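Local coordinates for protein tRNA dimethylallyltransferase (Bacillus halodurans, PDB 3EXA) that probably transfers a dimethylallyl group from dimethylallyl diphosphate to adenine 37 of tRNAs that read codons beginning with uridine, at residues A[11-16]-A[202-207]; A[206-211]-A[266-271]; A[193-198]-A[285-290]. All blocks are in the same frame, centred on the assembly; numbering follows the deposited sequence.

Contact 1 (A[11-16]-A[202-207]); sequences PTAVGK and DVLYDR
With CG of Arg-207 anti to its own carbonyl carbon (chi1 -75°) and the chain bent at CG-CD (chi3 62°), the guanidinium turns its NE side toward the carbonyl of Ala-13. Leu-204, one turn earlier, has CG anti to its backbone N (chi1 178°), which together with chi2 carries its two methyls to the residues of the same loop. Arg-207 grips side-on: NE and NH2 each donate to Ala-13 O at 2.8 Å, with the oxygen close to the guanidinium plane. NE arrives nearly in line with the C=O bond, whereas NH2 lies above the carbonyl plane, and the two bonds to one oxygen hold the guanidinium's rotation. Nearer the helix backbone, CB of Ala-13 sits 4.1 Å from CB of Arg-207. Leu-204 lies against the loop: CD1 meets CG1 of Val-14 at 3.6 Å and approaches Thr-12 O, while CD2 reaches CG of Pro-11 at 4.1 Å. Lys-16 NZ donates to Pro-11 O over 2.7 Å, bonding the two ends of the segment to each other. Helix 201-218 thus packs against the P-loop (Walker A motif) between strand 4-9 and helix 16-25, predicted to bind ATP and, by similarity, substrate.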
# COMPACT_ATOMS: atom_id res chain seq x y z
N PRO A 11 -26.10 18.30 16.73
CA PRO A 11 -25.07 19.29 17.05
C PRO A 11 -24.84 19.43 18.55
O PRO A 11 -25.39 18.66 19.34
CB PRO A 11 -25.64 20.57 16.44
CG PRO A 11 -27.11 20.38 16.59
CD PRO A 11 -27.29 18.94 16.15
N THR A 12 -24.03 20.41 18.95
CA THR A 12 -23.74 20.64 20.37
C THR A 12 -24.80 21.53 21.00
O THR A 12 -25.36 22.40 20.35
CB THR A 12 -22.40 21.39 20.59
OG1 THR A 12 -21.51 21.15 19.49
CG2 THR A 12 -21.74 20.93 21.90
N ALA A 13 -25.04 21.30 22.29
CA ALA A 13 -25.98 22.08 23.08
C ALA A 13 -27.46 21.76 22.90
O ALA A 13 -28.31 22.48 23.42
CB ALA A 13 -25.74 23.57 22.84
N VAL A 14 -27.77 20.67 22.20
CA VAL A 14 -29.17 20.29 22.01
C VAL A 14 -29.67 19.32 23.08
O VAL A 14 -30.79 18.83 22.99
CB VAL A 14 -29.40 19.62 20.63
CG1 VAL A 14 -29.35 20.65 19.53
CG2 VAL A 14 -28.35 18.55 20.39
N GLY A 15 -28.85 19.03 24.08
CA GLY A 15 -29.31 18.14 25.13
C GLY A 15 -29.15 16.66 24.84
O GLY A 15 -29.94 15.84 25.29
N LYS A 16 -28.10 16.34 24.09
CA LYS A 16 -27.80 14.98 23.71
C LYS A 16 -27.42 14.11 24.92
O LYS A 16 -27.72 12.92 24.96
CB LYS A 16 -26.66 15.00 22.69
CG LYS A 16 -26.94 14.18 21.46
CD LYS A 16 -26.49 14.86 20.15
CE LYS A 16 -25.00 15.14 20.11
NZ LYS A 16 -24.66 16.43 20.76
N ASP A 202 -31.56 30.41 16.04
CA ASP A 202 -31.18 31.41 17.03
C ASP A 202 -31.02 30.88 18.45
O ASP A 202 -30.11 31.30 19.17
CB ASP A 202 -32.21 32.54 17.03
CG ASP A 202 -32.27 33.26 15.70
OD1 ASP A 202 -33.11 34.18 15.56
OD2 ASP A 202 -31.49 32.90 14.79
N VAL A 203 -31.90 29.97 18.85
CA VAL A 203 -31.85 29.38 20.18
C VAL A 203 -30.57 28.58 20.35
O VAL A 203 -29.84 28.77 21.32
CB VAL A 203 -33.09 28.48 20.43
CG1 VAL A 203 -32.93 27.67 21.70
CG2 VAL A 203 -34.35 29.34 20.54
N LEU A 204 -30.31 27.69 19.40
CA LEU A 204 -29.13 26.84 19.42
C LEU A 204 -27.83 27.65 19.50
O LEU A 204 -26.91 27.30 20.24
CB LEU A 204 -29.10 25.96 18.17
CG LEU A 204 -27.85 25.08 18.09
CD1 LEU A 204 -27.98 23.98 19.12
CD2 LEU A 204 -27.68 24.48 16.70
N TYR A 205 -27.76 28.74 18.72
CA TYR A 205 -26.57 29.59 18.70
C TYR A 205 -26.32 30.24 20.06
O TYR A 205 -25.19 30.24 20.56
CB TYR A 205 -26.67 30.67 17.61
CG TYR A 205 -26.42 30.18 16.20
CD1 TYR A 205 -26.00 28.87 15.96
CD2 TYR A 205 -26.58 31.02 15.09
CE1 TYR A 205 -25.76 28.39 14.68
CE2 TYR A 205 -26.34 30.55 13.78
CZ TYR A 205 -25.93 29.23 13.59
OH TYR A 205 -25.69 28.73 12.33
N ASP A 206 -27.36 30.81 20.65
CA ASP A 206 -27.20 31.46 21.95
C ASP A 206 -26.71 30.46 22.98
O ASP A 206 -25.86 30.78 23.81
CB ASP A 206 -28.52 32.07 22.43
CG ASP A 206 -28.92 33.28 21.62
OD1 ASP A 206 -29.97 33.87 21.93
OD2 ASP A 206 -28.18 33.65 20.68
N ARG A 207 -27.26 29.25 22.94
CA ARG A 207 -26.84 28.23 23.90
C ARG A 207 -25.39 27.84 23.66
O ARG A 207 -24.71 27.40 24.58
CB ARG A 207 -27.76 27.00 23.83
CG ARG A 207 -29.14 27.18 24.47
CD ARG A 207 -30.07 26.07 24.02
NE ARG A 207 -29.60 24.76 24.44
CZ ARG A 207 -29.88 24.21 25.62
NH1 ARG A 207 -30.64 24.86 26.48
NH2 ARG A 207 -29.38 23.01 25.93

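Contact 2 (A[206-211]-A[266-271]); sequences DRINRR and NSRRYA
Two helices of this P-loop-clan transferase, 201-218 and 256-279, pack here beside the nucleotide-binding loop, with Ile-208 carrying the apolar part of the contact. Their local axes come within 9.6 Å and run at 136° to each other, about midway between antiparallel and perpendicular. The two branches of Ile-208 reach different turns of the opposite helix. CG2, anti to the backbone N, rests on CB of Ser-267 at 3.6 Å and touches the CG methylene of Arg-268, whereas the longer arm carries CD1 to CB of Ala-271, also at 3.6 Å. Small residues at 267 and 271, one helical turn apart, thus form the shallow surface on which the isoleucine lies. The hydroxyl of Ser-267 is turned back to its own helix, bonded to the backbone O of Leu-263, and it is CB that packs on Ile-208.

Beside this apolar patch a hydrogen bond joins the helices. Arg-268 bends at chi3 to bring NH1 to OD1 of Asn-209, a bond of 2.9 Å with an angle of 143° at the hydrogen. The oxygen lies in the guanidinium plane, at its edge, but the amide is turned 77° from that plane, so the groups meet edgewise rather than stacked.

Beyond the interface, Arg-211 of helix 201-218 leans on Thr-12 and Ala-48, and Tyr-270 of helix 256-279 touches Thr-101, a site thought to meet the tRNA. The helix pair therefore packs beside the loop that follows strand 4-9, and helix 256-279 is followed in the chain by strand 284-288.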
# COMPACT_ATOMS: atom_id res chain seq x y z
N ASP A 206 -27.36 30.81 20.65
CA ASP A 206 -27.20 31.46 21.95
C ASP A 206 -26.71 30.46 22.98
O ASP A 206 -25.86 30.78 23.81
CB ASP A 206 -28.52 32.07 22.43
CG ASP A 206 -28.92 33.28 21.62
OD1 ASP A 206 -29.97 33.87 21.93
OD2 ASP A 206 -28.18 33.65 20.68
N ARG A 207 -27.26 29.25 22.94
CA ARG A 207 -26.84 28.23 23.90
C ARG A 207 -25.39 27.84 23.66
O ARG A 207 -24.71 27.40 24.58
CB ARG A 207 -27.76 27.00 23.83
CG ARG A 207 -29.14 27.18 24.47
CD ARG A 207 -30.07 26.07 24.02
NE ARG A 207 -29.60 24.76 24.44
CZ ARG A 207 -29.88 24.21 25.62
NH1 ARG A 207 -30.64 24.86 26.48
NH2 ARG A 207 -29.38 23.01 25.93
N ILE A 208 -24.92 28.00 22.42
CA ILE A 208 -23.55 27.67 22.07
C ILE A 208 -22.61 28.77 22.58
O ILE A 208 -21.52 28.47 23.08
CB ILE A 208 -23.40 27.45 20.54
CG1 ILE A 208 -24.13 26.16 20.14
CG2 ILE A 208 -21.93 27.39 20.14
CD1 ILE A 208 -24.18 25.88 18.66
N ASN A 209 -23.03 30.03 22.48
CA ASN A 209 -22.21 31.13 22.97
C ASN A 209 -22.10 31.06 24.49
O ASN A 209 -21.03 31.28 25.06
CB ASN A 209 -22.80 32.49 22.59
CG ASN A 209 -22.90 32.69 21.10
OD1 ASN A 209 -22.03 32.27 20.33
ND2 ASN A 209 -23.96 33.36 20.67
N ARG A 210 -23.21 30.77 25.15
CA ARG A 210 -23.19 30.67 26.59
C ARG A 210 -22.32 29.47 27.01
O ARG A 210 -21.65 29.50 28.04
CB ARG A 210 -24.62 30.53 27.14
CG ARG A 210 -24.71 30.15 28.60
CD ARG A 210 -23.93 31.11 29.46
NE ARG A 210 -24.01 30.75 30.87
CZ ARG A 210 -23.22 31.27 31.81
NH1 ARG A 210 -22.30 32.16 31.48
NH2 ARG A 210 -23.35 30.89 33.07
N ARG A 211 -22.32 28.42 26.20
CA ARG A 211 -21.49 27.28 26.52
C ARG A 211 -20.04 27.75 26.54
O ARG A 211 -19.27 27.36 27.42
CB ARG A 211 -21.67 26.18 25.47
CG ARG A 211 -21.81 24.77 26.04
CD ARG A 211 -20.65 23.86 25.64
NE ARG A 211 -20.21 24.07 24.25
CZ ARG A 211 -19.66 23.13 23.49
NH1 ARG A 211 -19.28 23.42 22.25
NH2 ARG A 211 -19.50 21.90 23.96
N ASN A 266 -16.44 29.71 15.53
CA ASN A 266 -16.10 28.37 15.06
C ASN A 266 -17.03 27.32 15.67
O ASN A 266 -17.37 26.35 15.01
CB ASN A 266 -14.65 28.01 15.40
CG ASN A 266 -13.65 28.92 14.73
OD1 ASN A 266 -13.91 29.47 13.66
ND2 ASN A 266 -12.49 29.08 15.34
N SER A 267 -17.43 27.51 16.93
CA SER A 267 -18.33 26.56 17.57
C SER A 267 -19.69 26.53 16.88
O SER A 267 -20.31 25.47 16.75
CB SER A 267 -18.53 26.89 19.06
OG SER A 267 -17.36 26.60 19.82
N ARG A 268 -20.17 27.70 16.46
CA ARG A 268 -21.46 27.77 15.78
C ARG A 268 -21.34 27.18 14.38
O ARG A 268 -22.21 26.43 13.94
CB ARG A 268 -21.94 29.22 15.67
CG ARG A 268 -22.31 29.87 17.00
CD ARG A 268 -22.97 31.21 16.75
NE ARG A 268 -22.14 32.07 15.91
CZ ARG A 268 -21.28 32.98 16.37
NH1 ARG A 268 -21.14 33.15 17.68
NH2 ARG A 268 -20.57 33.72 15.54
N ARG A 269 -20.24 27.51 13.69
CA ARG A 269 -19.98 27.02 12.34
C ARG A 269 -19.88 25.50 12.32
O ARG A 269 -20.28 24.85 11.35
CB ARG A 269 -18.65 27.58 11.82
CG ARG A 269 -18.72 28.26 10.47
CD ARG A 269 -19.06 29.73 10.62
NE ARG A 269 -18.08 30.59 9.96
CZ ARG A 269 -16.80 30.67 10.29
NH1 ARG A 269 -16.00 31.49 9.62
NH2 ARG A 269 -16.31 29.95 11.28
N TYR A 270 -19.32 24.95 13.39
CA TYR A 270 -19.14 23.51 13.50
C TYR A 270 -20.47 22.79 13.80
O TYR A 270 -20.65 21.64 13.41
CB TYR A 270 -18.10 23.21 14.58
CG TYR A 270 -17.83 21.74 14.81
CD1 TYR A 270 -18.54 21.03 15.76
CD2 TYR A 270 -16.85 21.07 14.07
CE1 TYR A 270 -18.29 19.68 15.99
CE2 TYR A 270 -16.60 19.72 14.28
CZ TYR A 270 -17.32 19.03 15.24
OH TYR A 270 -17.07 17.70 15.44
N ALA A 271 -21.38 23.47 14.49
CA ALA A 271 -22.67 22.88 14.80
C ALA A 271 -23.46 22.81 13.50
O ALA A 271 -24.05 21.78 13.16
CB ALA A 271 -23.43 23.74 15.82

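Contact 3 (A[193-198]-A[285-290]); sequences VMIGLT and TWFDMT
Five backbone hydrogen bonds join strand 191-198 to strand 284-288 and the residue that follows it in a parallel ladder. Thr-285 N donates to Met-194 O, Gly-196 N to Thr-285 O at 2.7 Å, Phe-287 N to Gly-196 O, also at 2.7 Å, Thr-198 N to Phe-287 O, and Met-289 N to Thr-198 O. The last of these extends the pairing beyond the end of the strand at Asp-288. At the other end a water bridges Met-194 O, to which it donates, and Thr-285 OG1. Where strand 284-288 ends, Asp-288 OD2 accepts from Thr-290 N at 2.8 Å, an Asx turn, and also from Thr-290 OG1, so two bonds converge on one carboxylate oxygen as the chain leaves the sheet.

On the face of Trp-286 and Thr-198, the indole leans back across the neighbouring strand: with CG anti to the carbonyl carbon (chi1 -65°), its six-membered ring lies over Gly-196, whose CA makes a CH-pi contact 3.9 Å from the ring centroid. The absence of a side chain at Gly-196 is what admits the ring so close to the backbone. Thr-198 crosses the indole at about a right angle, its OG1 beside CE3. On the other face, CG2 of Ile-195 meets CE1 of Phe-287 at 4.2 Å, and Leu-197 sets CD2 against CB of Phe-287. Beyond the strand end, CG of Met-289, a selenomethionine, touches CB of Leu-197 at 4.0 Å.

Strand 284-288 is the outermost of the parallel sheet in this chain, and strand 191-198 is bonded on its other side to strand 4-9. Helix 294-317 covers the Phe-287 face through Glu-300 and Ile-301, while helix 256-279 covers the Trp-286 face with Phe-278 and Arg-279, the latter in a cation-pi contact with the indole.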
# COMPACT_ATOMS: atom_id res chain seq x y z
N VAL A 193 -31.38 2.07 15.09
CA VAL A 193 -32.39 3.10 15.23
C VAL A 193 -31.56 4.36 15.50
O VAL A 193 -30.84 4.46 16.51
CB VAL A 193 -33.35 2.83 16.41
CG1 VAL A 193 -34.30 4.00 16.59
CG2 VAL A 193 -34.15 1.56 16.15
N MSE A 194 -31.64 5.30 14.57
CA MSE A 194 -30.89 6.54 14.67
C MSE A 194 -31.84 7.71 14.84
O MSE A 194 -32.73 7.92 14.02
CB MSE A 194 -30.06 6.71 13.41
CG MSE A 194 -28.78 7.49 13.60
SE MSE A 194 -27.60 7.36 12.08
CE MSE A 194 -27.01 9.20 12.03
N ILE A 195 -31.67 8.48 15.91
CA ILE A 195 -32.52 9.64 16.15
C ILE A 195 -31.65 10.89 16.15
O ILE A 195 -30.48 10.83 16.54
CB ILE A 195 -33.24 9.56 17.51
CG1 ILE A 195 -32.20 9.44 18.63
CG2 ILE A 195 -34.21 8.37 17.54
CD1 ILE A 195 -32.78 9.51 20.01
N GLY A 196 -32.21 12.02 15.73
CA GLY A 196 -31.44 13.25 15.73
C GLY A 196 -32.14 14.33 16.53
O GLY A 196 -33.36 14.45 16.46
N LEU A 197 -31.36 15.09 17.29
CA LEU A 197 -31.89 16.18 18.10
C LEU A 197 -31.50 17.51 17.45
O LEU A 197 -30.32 17.75 17.18
CB LEU A 197 -31.32 16.10 19.52
CG LEU A 197 -31.50 14.73 20.20
CD1 LEU A 197 -31.06 14.82 21.66
CD2 LEU A 197 -32.95 14.30 20.11
N THR A 198 -32.50 18.35 17.18
CA THR A 198 -32.30 19.64 16.54
C THR A 198 -32.88 20.69 17.43
O THR A 198 -33.41 20.40 18.50
CB THR A 198 -33.07 19.81 15.22
OG1 THR A 198 -33.35 18.54 14.65
CG2 THR A 198 -32.27 20.66 14.24
N THR A 285 -34.43 9.81 12.35
CA THR A 285 -35.67 10.41 12.81
C THR A 285 -35.33 11.60 13.71
O THR A 285 -34.65 11.45 14.72
CB THR A 285 -36.49 9.35 13.55
OG1 THR A 285 -36.62 8.20 12.70
CG2 THR A 285 -37.88 9.87 13.90
N TRP A 286 -35.78 12.78 13.33
CA TRP A 286 -35.45 13.95 14.12
C TRP A 286 -36.48 14.36 15.15
O TRP A 286 -37.66 14.02 15.06
CB TRP A 286 -35.14 15.14 13.21
CG TRP A 286 -33.91 14.94 12.37
CD1 TRP A 286 -33.83 14.32 11.15
CD2 TRP A 286 -32.58 15.37 12.69
NE1 TRP A 286 -32.54 14.33 10.70
CE2 TRP A 286 -31.75 14.97 11.62
CE3 TRP A 286 -32.01 16.05 13.77
CZ2 TRP A 286 -30.37 15.23 11.60
CZ3 TRP A 286 -30.64 16.31 13.76
CH2 TRP A 286 -29.84 15.90 12.68
N PHE A 287 -36.01 15.07 16.15
CA PHE A 287 -36.87 15.56 17.20
C PHE A 287 -36.43 16.96 17.52
O PHE A 287 -35.23 17.24 17.66
CB PHE A 287 -36.77 14.67 18.43
CG PHE A 287 -37.45 13.34 18.28
CD1 PHE A 287 -36.79 12.27 17.67
CD2 PHE A 287 -38.74 13.14 18.76
CE1 PHE A 287 -37.42 11.03 17.54
CE2 PHE A 287 -39.37 11.91 18.63
CZ PHE A 287 -38.71 10.85 18.03
N ASP A 288 -37.40 17.85 17.63
CA ASP A 288 -37.13 19.25 17.94
C ASP A 288 -37.12 19.43 19.45
O ASP A 288 -38.08 19.10 20.13
CB ASP A 288 -38.20 20.13 17.31
CG ASP A 288 -37.81 21.59 17.29
OD1 ASP A 288 -38.45 22.34 16.52
OD2 ASP A 288 -36.89 21.99 18.04
N MSE A 289 -36.01 19.95 19.97
CA MSE A 289 -35.85 20.16 21.39
C MSE A 289 -36.02 21.62 21.77
O MSE A 289 -35.73 22.01 22.90
CB MSE A 289 -34.46 19.69 21.85
CG MSE A 289 -34.15 18.25 21.46
SE MSE A 289 -35.51 17.02 22.06
CE MSE A 289 -34.74 16.60 23.80
N THR A 290 -36.49 22.43 20.82
CA THR A 290 -36.68 23.85 21.06
C THR A 290 -37.55 24.15 22.27
O THR A 290 -38.78 24.05 22.22
CB THR A 290 -37.33 24.54 19.85
OG1 THR A 290 -36.49 24.37 18.71
CG2 THR A 290 -37.51 26.02 20.13
O HOH W 1 -34.78 6.41 13.12

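From the N terminus, the chain leaves strand 4-9 through the loop 11-16, and contact 1 closes the longest circuit when helix 201-218 returns to it. Before that helix the chain lays down strand 191-198, the first half of contact 3, whose partner comes only after helix 256-279; contacts 1 and 3 therefore cross. Contact 2, sharing Asp-206 and Arg-207 with contact 1, is nested within the loop closed by contact 3. The centres of contacts 1 and 2 are about 7 Å apart, and Leu-197 meets Val-14. As a worked example of long-range closure, the three tie the P-loop to the helix pair beside it and to the edge of the parallel sheet.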